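Local coordinates for protein arginine decarboxylase (Campylobacter jejuni subsp. jejuni, PDB 3NZP) that probably catalyses the pyridoxal phosphate-dependent decarboxylation of arginine to agmatine, a step in polyamine biosynthesis, at residues L362-P371 / L408-L419; L332-Q342 / V436-F444. One frame throughout, in Å; residues are numbered along the deposited sequence.

Interaction 1 of 2, residues L362-P371 / L408-L419; sequences LYDLYKSIKP and LTHLITKKAILL
Tyr366 lies against the neighbouring Leu411 and Ile412 and, one turn on, Lys415 of helix 408-419. Leu411 CB sits over a face of the phenol ring, 4.0 Å from the ring centroid of Tyr366 and 30° off its normal, a CH-pi contact, and Leu411 CD1 touches CZ and CE2 of the same ring. With CG anti to the backbone N (chi1 -175°), Tyr366 reaches across the neighbouring helix with its ring, and its CB packs 3.6 Å from Ile412 CG1. Beyond CG1, Ile412 CD1 reaches Leu365 CB (3.7 Å) and the Leu362 side chain. Toward the N-terminal ends, Leu362 CB meets Leu408 CD1 at 3.9 Å, and Leu408 CD2 covers a face of the Tyr363 ring. Where the first helix ends, the extended Lys415 chain brings CD to 3.5 Å from Ile369 CG2; Leu419 CD2 then packs on Pro371 CD at 3.6 Å. The two helices run nearly parallel, at 22°, with axes 9.4 Å apart, within the arginine decarboxylase helical bundle. Outside the pair, Tyr377 of helix 374-392 touches Ile369, while Tyr366 OH makes a weak hydrogen bond to Glu346. Apolar packing therefore dominates this pairing, with Lys415 contributing chiefly its aliphatic chain.

Interaction 2 of 2, residues L332-Q342 / V436-F444; sequences LIAPVLELFSQ and VQERYLVNF
Leu339 and Tyr440 face each other across an antiparallel strand pair, part of the mixed sheet that accompanies the TIM barrel in this decarboxylase family. A classic beta bulge lets Leu337 and Glu338 both face Leu441, whose O accepts from Leu337 N and whose N donates to Glu338 O. Followed outward, Leu339 points from CB to the same side of the sheet as Tyr440, and CG comes within 4.2 Å of Tyr440 CE2. There the branch divides: CD2 lies 3.4 Å from Tyr440 CD2, while CD1 sits over the middle of the ring, 3.6 Å from the Tyr440 centroid and 6° off its normal. The same CD1 also meets the carboxylate end of Glu438. Tyr440 OH is hydrogen-bonded to His500 O, which ties down the far end of the ring. On the other side of the sheet, Leu441 CD2 packs 4.0 Å from Glu338 CB, and Phe134 of the second subunit packs on Leu441. On either side of the bulge the backbones are joined by Arg439 N to Phe340 O (2.7 Å) and by Asn443 N to Pro335 O. Asn443 centres an inverse gamma turn; its CB rests on Leu337, 3.5 Å from CD1.

In the fold
From the N terminus, the chain completes the barrel strand 316-319, passes into strand 330-341 and leaves it for helix 357-368. Helix 374-392 follows, and helix 399-420 returns to pack beside 357-368, so interaction 1 closes a loop of 36 residues, mostly helical. After residues 422-435, which are not modelled, strand 438-442 comes back to strand 330-341, and interaction 2 closes the larger loop of 93 residues. Interaction 1 is thus nested inside interaction 2: the helical bundle is an insertion between two paired strands. The centres of the two contacts lie about 29 Å apart, and their nearest atoms, about 5 Å apart, do not touch; interaction 1 is within the bundle and interaction 2 in the sheet at its base.

Interaction 1 of 2, residues L362-P371 / L408-L419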
loop_
_atom_site.group_PDB
_atom_site.type_symbol
_atom_site.label_atom_id
_atom_site.label_comp_id
_atom_site.label_asym_id
_atom_site.label_seq_id
_atom_site.Cartn_x
_atom_site.Cartn_y
_atom_site.Cartn_z
ATOM N N LEU B 362 -44.460 14.817 -2.954
ATOM C CA LEU B 362 -43.764 13.675 -3.513
ATOM C C LEU B 362 -44.783 12.658 -4.026
ATOM O O LEU B 362 -44.550 12.019 -5.054
ATOM C CB LEU B 362 -42.839 13.038 -2.477
ATOM C CG LEU B 362 -41.496 13.747 -2.276
ATOM C CD1 LEU B 362 -40.830 13.259 -1.011
ATOM C CD2 LEU B 362 -40.608 13.505 -3.475
ATOM N N TYR B 363 -45.913 12.514 -3.329
ATOM C CA TYR B 363 -46.947 11.572 -3.769
ATOM C C TYR B 363 -47.484 11.999 -5.123
ATOM O O TYR B 363 -47.410 11.253 -6.101
ATOM C CB TYR B 363 -48.123 11.509 -2.789
ATOM C CG TYR B 363 -48.002 10.454 -1.715
ATOM C CD1 TYR B 363 -47.389 10.749 -0.496
ATOM C CD2 TYR B 363 -48.496 9.160 -1.909
ATOM C CE1 TYR B 363 -47.267 9.786 0.518
ATOM C CE2 TYR B 363 -48.375 8.182 -0.896
ATOM C CZ TYR B 363 -47.759 8.511 0.317
ATOM O OH TYR B 363 -47.635 7.596 1.337
ATOM N N ASP B 364 -48.025 13.213 -5.155
ATOM C CA ASP B 364 -48.595 13.805 -6.360
ATOM C C ASP B 364 -47.680 13.628 -7.555
ATOM O O ASP B 364 -48.143 13.428 -8.674
ATOM C CB ASP B 364 -48.835 15.289 -6.128
ATOM C CG ASP B 364 -49.643 15.542 -4.892
ATOM O OD1 ASP B 364 -49.733 16.710 -4.460
ATOM O OD2 ASP B 364 -50.190 14.560 -4.353
ATOM N N LEU B 365 -46.379 13.721 -7.313
ATOM C CA LEU B 365 -45.409 13.563 -8.375
ATOM C C LEU B 365 -45.374 12.132 -8.871
ATOM O O LEU B 365 -45.399 11.882 -10.078
ATOM C CB LEU B 365 -44.025 13.962 -7.886
ATOM C CG LEU B 365 -43.626 15.413 -8.142
ATOM C CD1 LEU B 365 -44.724 16.350 -7.659
ATOM C CD2 LEU B 365 -42.303 15.691 -7.442
ATOM N N TYR B 366 -45.318 11.193 -7.930
ATOM C CA TYR B 366 -45.271 9.777 -8.266
ATOM C C TYR B 366 -46.498 9.370 -9.080
ATOM O O TYR B 366 -46.431 8.472 -9.917
ATOM C CB TYR B 366 -45.169 8.930 -6.986
ATOM C CG TYR B 366 -44.997 7.440 -7.236
ATOM C CD1 TYR B 366 -44.035 6.971 -8.136
ATOM C CD2 TYR B 366 -45.788 6.497 -6.569
ATOM C CE1 TYR B 366 -43.863 5.610 -8.370
ATOM C CE2 TYR B 366 -45.624 5.128 -6.795
ATOM C CZ TYR B 366 -44.657 4.692 -7.699
ATOM O OH TYR B 366 -44.475 3.346 -7.946
ATOM N N LYS B 367 -47.619 10.033 -8.839
ATOM C CA LYS B 367 -48.835 9.718 -9.566
ATOM C C LYS B 367 -48.873 10.422 -10.920
ATOM O O LYS B 367 -48.847 9.781 -11.971
ATOM C CB LYS B 367 -50.054 10.117 -8.737
ATOM C CG LYS B 367 -50.177 9.325 -7.463
ATOM C CD LYS B 367 -51.296 9.848 -6.586
ATOM C CE LYS B 367 -51.551 8.944 -5.361
ATOM N NZ LYS B 367 -50.402 8.755 -4.410
ATOM N N SER B 368 -48.910 11.748 -10.879
ATOM C CA SER B 368 -48.974 12.574 -12.072
ATOM C C SER B 368 -47.836 12.366 -13.058
ATOM O O SER B 368 -47.932 12.768 -14.217
ATOM C CB SER B 368 -49.023 14.035 -11.657
ATOM O OG SER B 368 -49.964 14.196 -10.614
ATOM N N ILE B 369 -46.756 11.746 -12.602
ATOM C CA ILE B 369 -45.602 11.492 -13.456
ATOM C C ILE B 369 -46.011 10.914 -14.815
ATOM O O ILE B 369 -46.797 9.971 -14.885
ATOM C CB ILE B 369 -44.641 10.505 -12.774
ATOM C CG1 ILE B 369 -43.400 10.290 -13.647
ATOM C CG2 ILE B 369 -45.361 9.190 -12.502
ATOM C CD1 ILE B 369 -42.521 11.524 -13.768
ATOM N N LYS B 370 -45.487 11.494 -15.892
ATOM C CA LYS B 370 -45.774 11.024 -17.253
ATOM C C LYS B 370 -44.568 11.319 -18.132
ATOM O O LYS B 370 -43.715 12.127 -17.779
ATOM C CB LYS B 370 -47.018 11.709 -17.838
ATOM C CG LYS B 370 -46.864 13.200 -18.063
ATOM C CD LYS B 370 -48.126 13.835 -18.650
ATOM C CE LYS B 370 -48.305 13.501 -20.129
ATOM N NZ LYS B 370 -49.389 14.330 -20.742
ATOM N N PRO B 371 -44.487 10.666 -19.298
ATOM C CA PRO B 371 -43.377 10.843 -20.245
ATOM C C PRO B 371 -43.001 12.289 -20.553
ATOM O O PRO B 371 -41.844 12.576 -20.857
ATOM C CB PRO B 371 -43.865 10.100 -21.486
ATOM C CG PRO B 371 -44.664 8.980 -20.898
ATOM C CD PRO B 371 -45.464 9.690 -19.819
ATOM N N LEU B 408 -40.270 7.212 -1.850
ATOM C CA LEU B 408 -41.011 7.901 -2.907
ATOM C C LEU B 408 -40.038 8.430 -3.950
ATOM O O LEU B 408 -40.199 8.192 -5.146
ATOM C CB LEU B 408 -41.831 9.057 -2.302
ATOM C CG LEU B 408 -43.114 8.655 -1.576
ATOM C CD1 LEU B 408 -43.568 9.734 -0.605
ATOM C CD2 LEU B 408 -44.169 8.381 -2.620
ATOM N N THR B 409 -39.020 9.138 -3.475
ATOM C CA THR B 409 -38.017 9.703 -4.350
ATOM C C THR B 409 -37.453 8.627 -5.253
ATOM O O THR B 409 -37.345 8.821 -6.465
ATOM C CB THR B 409 -36.902 10.322 -3.538
ATOM O OG1 THR B 409 -37.454 11.332 -2.685
ATOM C CG2 THR B 409 -35.863 10.932 -4.445
ATOM N N HIS B 410 -37.103 7.483 -4.672
ATOM C CA HIS B 410 -36.572 6.389 -5.474
ATOM C C HIS B 410 -37.604 5.886 -6.463
ATOM O O HIS B 410 -37.299 5.700 -7.641
ATOM C CB HIS B 410 -36.100 5.244 -4.592
ATOM C CG HIS B 410 -34.697 5.412 -4.109
ATOM N ND1 HIS B 410 -34.310 6.455 -3.294
ATOM C CD2 HIS B 410 -33.577 4.699 -4.372
ATOM C CE1 HIS B 410 -33.009 6.378 -3.080
ATOM N NE2 HIS B 410 -32.540 5.322 -3.723
ATOM N N LEU B 411 -38.826 5.667 -5.992
ATOM C CA LEU B 411 -39.875 5.202 -6.888
ATOM C C LEU B 411 -40.048 6.185 -8.050
ATOM O O LEU B 411 -40.133 5.781 -9.210
ATOM C CB LEU B 411 -41.199 5.053 -6.135
ATOM C CG LEU B 411 -41.315 3.871 -5.167
ATOM C CD1 LEU B 411 -42.654 3.920 -4.414
ATOM C CD2 LEU B 411 -41.190 2.582 -5.957
ATOM N N ILE B 412 -40.088 7.478 -7.729
ATOM C CA ILE B 412 -40.252 8.522 -8.735
ATOM C C ILE B 412 -39.092 8.534 -9.711
ATOM O O ILE B 412 -39.286 8.658 -10.919
ATOM C CB ILE B 412 -40.385 9.899 -8.079
ATOM C CG1 ILE B 412 -41.765 10.016 -7.435
ATOM C CG2 ILE B 412 -40.166 10.995 -9.101
ATOM C CD1 ILE B 412 -41.938 11.222 -6.558
ATOM N N THR B 413 -37.880 8.401 -9.185
ATOM C CA THR B 413 -36.683 8.378 -10.026
ATOM C C THR B 413 -36.699 7.144 -10.914
ATOM O O THR B 413 -36.326 7.206 -12.085
ATOM C CB THR B 413 -35.404 8.355 -9.175
ATOM O OG1 THR B 413 -35.189 9.650 -8.592
ATOM C CG2 THR B 413 -34.208 7.979 -10.030
ATOM N N LYS B 414 -37.128 6.022 -10.348
ATOM C CA LYS B 414 -37.191 4.777 -11.102
ATOM C C LYS B 414 -38.166 4.920 -12.276
ATOM O O LYS B 414 -37.779 4.775 -13.438
ATOM C CB LYS B 414 -37.637 3.622 -10.192
ATOM C CG LYS B 414 -37.535 2.238 -10.846
ATOM C CD LYS B 414 -38.392 1.186 -10.127
ATOM C CE LYS B 414 -38.169 -0.221 -10.692
ATOM N NZ LYS B 414 -38.294 -0.311 -12.181
ATOM N N LYS B 415 -39.428 5.221 -11.958
ATOM C CA LYS B 415 -40.491 5.380 -12.958
ATOM C C LYS B 415 -40.140 6.462 -13.963
ATOM O O LYS B 415 -40.617 6.459 -15.094
ATOM C CB LYS B 415 -41.807 5.739 -12.267
ATOM C CG LYS B 415 -43.030 5.680 -13.160
ATOM C CD LYS B 415 -44.295 5.912 -12.340
ATOM C CE LYS B 415 -45.558 5.677 -13.162
ATOM N NZ LYS B 415 -46.782 5.968 -12.362
ATOM N N ALA B 416 -39.308 7.399 -13.527
ATOM C CA ALA B 416 -38.881 8.489 -14.381
ATOM C C ALA B 416 -38.078 7.911 -15.527
ATOM O O ALA B 416 -38.492 7.982 -16.676
ATOM C CB ALA B 416 -38.034 9.462 -13.591
ATOM N N ILE B 417 -36.929 7.326 -15.202
ATOM C CA ILE B 417 -36.053 6.741 -16.217
ATOM C C ILE B 417 -36.814 5.776 -17.114
ATOM O O ILE B 417 -36.547 5.680 -18.315
ATOM C CB ILE B 417 -34.881 5.987 -15.571
ATOM C CG1 ILE B 417 -34.083 6.936 -14.673
ATOM C CG2 ILE B 417 -33.990 5.415 -16.656
ATOM C CD1 ILE B 417 -32.951 6.278 -13.912
ATOM N N LEU B 418 -37.760 5.065 -16.509
ATOM C CA LEU B 418 -38.595 4.099 -17.206
ATOM C C LEU B 418 -39.377 4.813 -18.309
ATOM O O LEU B 418 -39.349 4.403 -19.466
ATOM C CB LEU B 418 -39.579 3.465 -16.215
ATOM C CG LEU B 418 -40.204 2.112 -16.560
ATOM C CD1 LEU B 418 -39.130 1.044 -16.393
ATOM C CD2 LEU B 418 -41.396 1.814 -15.650
ATOM N N LEU B 419 -40.071 5.887 -17.936
ATOM C CA LEU B 419 -40.872 6.663 -18.882
ATOM C C LEU B 419 -40.015 7.488 -19.836
ATOM O O LEU B 419 -40.502 7.969 -20.858
ATOM C CB LEU B 419 -41.835 7.596 -18.137
ATOM C CG LEU B 419 -43.189 7.050 -17.678
ATOM C CD1 LEU B 419 -43.009 5.829 -16.790
ATOM C CD2 LEU B 419 -43.933 8.139 -16.930
#

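Interaction 2 of 2, residues L332-Q342 / V436-F444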
loop_
_atom_site.group_PDB
_atom_site.type_symbol
_atom_site.label_atom_id
_atom_site.label_comp_id
_atom_site.label_asym_id
_atom_site.label_seq_id
_atom_site.Cartn_x
_atom_site.Cartn_y
_atom_site.Cartn_z
ATOM N N LEU B 332 -7.079 -13.780 -9.450
ATOM C CA LEU B 332 -7.610 -13.764 -8.093
ATOM C C LEU B 332 -9.107 -14.028 -8.141
ATOM O O LEU B 332 -9.875 -13.160 -8.539
ATOM C CB LEU B 332 -7.340 -12.403 -7.443
ATOM C CG LEU B 332 -7.557 -12.274 -5.927
ATOM C CD1 LEU B 332 -9.016 -12.095 -5.606
ATOM C CD2 LEU B 332 -6.992 -13.511 -5.246
ATOM N N ILE B 333 -9.518 -15.232 -7.760
ATOM C CA ILE B 333 -10.935 -15.596 -7.756
ATOM C C ILE B 333 -11.524 -15.394 -6.367
ATOM O O ILE B 333 -10.928 -15.808 -5.366
ATOM C CB ILE B 333 -11.145 -17.077 -8.131
ATOM C CG1 ILE B 333 -10.816 -17.302 -9.601
ATOM C CG2 ILE B 333 -12.560 -17.507 -7.798
ATOM C CD1 ILE B 333 -9.356 -17.572 -9.844
ATOM N N ALA B 334 -12.693 -14.766 -6.303
ATOM C CA ALA B 334 -13.362 -14.525 -5.025
ATOM C C ALA B 334 -14.868 -14.690 -5.177
ATOM O O ALA B 334 -15.481 -14.073 -6.041
ATOM C CB ALA B 334 -13.040 -13.131 -4.530
ATOM N N PRO B 335 -15.485 -15.543 -4.343
ATOM C CA PRO B 335 -16.932 -15.779 -4.402
ATOM C C PRO B 335 -17.751 -14.600 -3.862
ATOM O O PRO B 335 -17.331 -13.916 -2.929
ATOM C CB PRO B 335 -17.100 -17.045 -3.562
ATOM C CG PRO B 335 -16.058 -16.895 -2.525
ATOM C CD PRO B 335 -14.860 -16.402 -3.317
ATOM N N VAL B 336 -18.918 -14.360 -4.452
ATOM C CA VAL B 336 -19.755 -13.260 -3.998
ATOM C C VAL B 336 -20.505 -13.683 -2.746
ATOM O O VAL B 336 -21.350 -14.567 -2.806
ATOM C CB VAL B 336 -20.804 -12.849 -5.039
ATOM C CG1 VAL B 336 -21.478 -11.558 -4.593
ATOM C CG2 VAL B 336 -20.161 -12.666 -6.396
ATOM N N LEU B 337 -20.198 -13.049 -1.616
ATOM C CA LEU B 337 -20.848 -13.367 -0.350
ATOM C C LEU B 337 -22.280 -12.879 -0.283
ATOM O O LEU B 337 -23.192 -13.682 -0.132
ATOM C CB LEU B 337 -20.067 -12.773 0.803
ATOM C CG LEU B 337 -18.608 -13.221 0.833
ATOM C CD1 LEU B 337 -17.823 -12.474 1.911
ATOM C CD2 LEU B 337 -18.584 -14.712 1.068
ATOM N N GLU B 338 -22.496 -11.571 -0.362
ATOM C CA GLU B 338 -23.860 -11.048 -0.324
ATOM C C GLU B 338 -24.163 -10.163 -1.514
ATOM O O GLU B 338 -23.263 -9.773 -2.261
ATOM C CB GLU B 338 -24.121 -10.265 0.967
ATOM C CG GLU B 338 -24.536 -11.124 2.161
ATOM C CD GLU B 338 -24.867 -10.288 3.389
ATOM O OE1 GLU B 338 -23.929 -9.723 4.006
ATOM O OE2 GLU B 338 -26.064 -10.183 3.731
ATOM N N LEU B 339 -25.441 -9.846 -1.683
ATOM C CA LEU B 339 -25.879 -9.004 -2.791
ATOM C C LEU B 339 -26.697 -7.818 -2.293
ATOM O O LEU B 339 -27.928 -7.842 -2.336
ATOM C CB LEU B 339 -26.729 -9.821 -3.764
ATOM C CG LEU B 339 -26.330 -9.872 -5.241
ATOM C CD1 LEU B 339 -26.040 -8.465 -5.755
ATOM C CD2 LEU B 339 -25.115 -10.758 -5.396
ATOM N N PHE B 340 -26.019 -6.779 -1.823
ATOM C CA PHE B 340 -26.709 -5.591 -1.334
ATOM C C PHE B 340 -27.271 -4.769 -2.479
ATOM O O PHE B 340 -26.519 -4.154 -3.228
ATOM C CB PHE B 340 -25.759 -4.722 -0.525
ATOM C CG PHE B 340 -25.309 -5.351 0.750
ATOM C CD1 PHE B 340 -24.555 -4.622 1.663
ATOM C CD2 PHE B 340 -25.647 -6.667 1.052
ATOM C CE1 PHE B 340 -24.155 -5.194 2.860
ATOM C CE2 PHE B 340 -25.253 -7.246 2.241
ATOM C CZ PHE B 340 -24.502 -6.512 3.151
ATOM N N SER B 341 -28.595 -4.752 -2.608
ATOM C CA SER B 341 -29.239 -3.989 -3.671
ATOM C C SER B 341 -30.066 -2.839 -3.110
ATOM O O SER B 341 -30.073 -2.586 -1.905
ATOM C CB SER B 341 -30.156 -4.878 -4.498
ATOM O OG SER B 341 -31.420 -4.987 -3.865
ATOM N N GLN B 342 -30.773 -2.164 -4.014
ATOM C CA GLN B 342 -31.622 -1.028 -3.687
ATOM C C GLN B 342 -33.076 -1.494 -3.471
ATOM O O GLN B 342 -33.875 -1.555 -4.419
ATOM C CB GLN B 342 -31.546 0.021 -4.818
ATOM C CG GLN B 342 -31.160 -0.581 -6.203
ATOM C CD GLN B 342 -31.607 0.259 -7.441
ATOM O OE1 GLN B 342 -31.196 1.434 -7.623
ATOM N NE2 GLN B 342 -32.442 -0.363 -8.306
ATOM N N VAL B 436 -26.377 2.599 -8.217
ATOM C CA VAL B 436 -26.110 1.380 -8.976
ATOM C C VAL B 436 -27.204 0.349 -8.740
ATOM O O VAL B 436 -27.935 0.420 -7.755
ATOM C CB VAL B 436 -24.769 0.738 -8.573
ATOM C CG1 VAL B 436 -23.645 1.746 -8.685
ATOM C CG2 VAL B 436 -24.863 0.197 -7.153
ATOM N N GLN B 437 -27.307 -0.612 -9.651
ATOM C CA GLN B 437 -28.296 -1.675 -9.542
ATOM C C GLN B 437 -28.102 -2.442 -8.238
ATOM O O GLN B 437 -29.015 -2.523 -7.413
ATOM C CB GLN B 437 -28.169 -2.649 -10.728
ATOM C CG GLN B 437 -28.790 -2.173 -12.041
ATOM C CD GLN B 437 -30.300 -2.146 -11.985
ATOM O OE1 GLN B 437 -30.895 -1.544 -11.079
ATOM N NE2 GLN B 437 -30.937 -2.796 -12.958
ATOM N N GLU B 438 -26.905 -3.004 -8.068
ATOM C CA GLU B 438 -26.560 -3.782 -6.881
ATOM C C GLU B 438 -25.071 -3.719 -6.552
ATOM O O GLU B 438 -24.232 -3.526 -7.430
ATOM C CB GLU B 438 -26.969 -5.246 -7.070
ATOM C CG GLU B 438 -28.448 -5.447 -7.300
ATOM C CD GLU B 438 -28.817 -6.900 -7.423
ATOM O OE1 GLU B 438 -28.206 -7.593 -8.262
ATOM O OE2 GLU B 438 -29.720 -7.349 -6.684
ATOM N N ARG B 439 -24.761 -3.891 -5.271
ATOM C CA ARG B 439 -23.389 -3.874 -4.779
ATOM C C ARG B 439 -23.037 -5.297 -4.379
ATOM O O ARG B 439 -23.594 -5.816 -3.413
ATOM C CB ARG B 439 -23.276 -2.960 -3.565
ATOM C CG ARG B 439 -23.315 -1.487 -3.907
ATOM C CD ARG B 439 -24.558 -0.772 -3.406
ATOM N NE ARG B 439 -24.187 0.403 -2.611
ATOM C CZ ARG B 439 -24.928 1.502 -2.470
ATOM N NH1 ARG B 439 -26.105 1.602 -3.077
ATOM N NH2 ARG B 439 -24.490 2.500 -1.708
ATOM N N TYR B 440 -22.126 -5.925 -5.126
ATOM C CA TYR B 440 -21.711 -7.302 -4.850
ATOM C C TYR B 440 -20.567 -7.359 -3.852
ATOM O O TYR B 440 -19.487 -6.833 -4.099
ATOM C CB TYR B 440 -21.286 -8.015 -6.134
ATOM C CG TYR B 440 -22.377 -8.151 -7.176
ATOM C CD1 TYR B 440 -22.941 -7.025 -7.780
ATOM C CD2 TYR B 440 -22.834 -9.410 -7.573
ATOM C CE1 TYR B 440 -23.931 -7.146 -8.752
ATOM C CE2 TYR B 440 -23.822 -9.544 -8.544
ATOM C CZ TYR B 440 -24.363 -8.408 -9.128
ATOM O OH TYR B 440 -25.331 -8.532 -10.100
ATOM N N LEU B 441 -20.820 -8.012 -2.723
ATOM C CA LEU B 441 -19.837 -8.165 -1.666
ATOM C C LEU B 441 -18.984 -9.395 -1.970
ATOM O O LEU B 441 -19.474 -10.522 -1.901
ATOM C CB LEU B 441 -20.559 -8.344 -0.338
ATOM C CG LEU B 441 -19.669 -8.494 0.890
ATOM C CD1 LEU B 441 -19.020 -7.158 1.196
ATOM C CD2 LEU B 441 -20.495 -8.978 2.072
ATOM N N VAL B 442 -17.714 -9.176 -2.308
ATOM C CA VAL B 442 -16.809 -10.276 -2.640
ATOM C C VAL B 442 -15.909 -10.647 -1.479
ATOM O O VAL B 442 -15.341 -9.785 -0.812
ATOM C CB VAL B 442 -15.894 -9.939 -3.835
ATOM C CG1 VAL B 442 -15.596 -11.200 -4.633
ATOM C CG2 VAL B 442 -16.532 -8.880 -4.711
ATOM N N ASN B 443 -15.767 -11.947 -1.269
ATOM C CA ASN B 443 -14.952 -12.471 -0.185
ATOM C C ASN B 443 -13.460 -12.321 -0.450
ATOM O O ASN B 443 -12.783 -13.292 -0.790
ATOM C CB ASN B 443 -15.274 -13.953 0.031
ATOM C CG ASN B 443 -14.716 -14.490 1.334
ATOM O OD1 ASN B 443 -14.782 -15.692 1.592
ATOM N ND2 ASN B 443 -14.169 -13.599 2.167
ATOM N N PHE B 444 -12.945 -11.110 -0.313
ATOM C CA PHE B 444 -11.524 -10.896 -0.519
ATOM C C PHE B 444 -11.195 -9.516 0.003
ATOM O O PHE B 444 -12.066 -8.828 0.530
ATOM C CB PHE B 444 -11.151 -10.997 -1.998
ATOM C CG PHE B 444 -11.460 -9.764 -2.777
ATOM C CD1 PHE B 444 -12.770 -9.300 -2.872
ATOM C CD2 PHE B 444 -10.445 -9.052 -3.404
ATOM C CE1 PHE B 444 -13.071 -8.135 -3.582
ATOM C CE2 PHE B 444 -10.728 -7.884 -4.118
ATOM C CZ PHE B 444 -12.048 -7.425 -4.208
#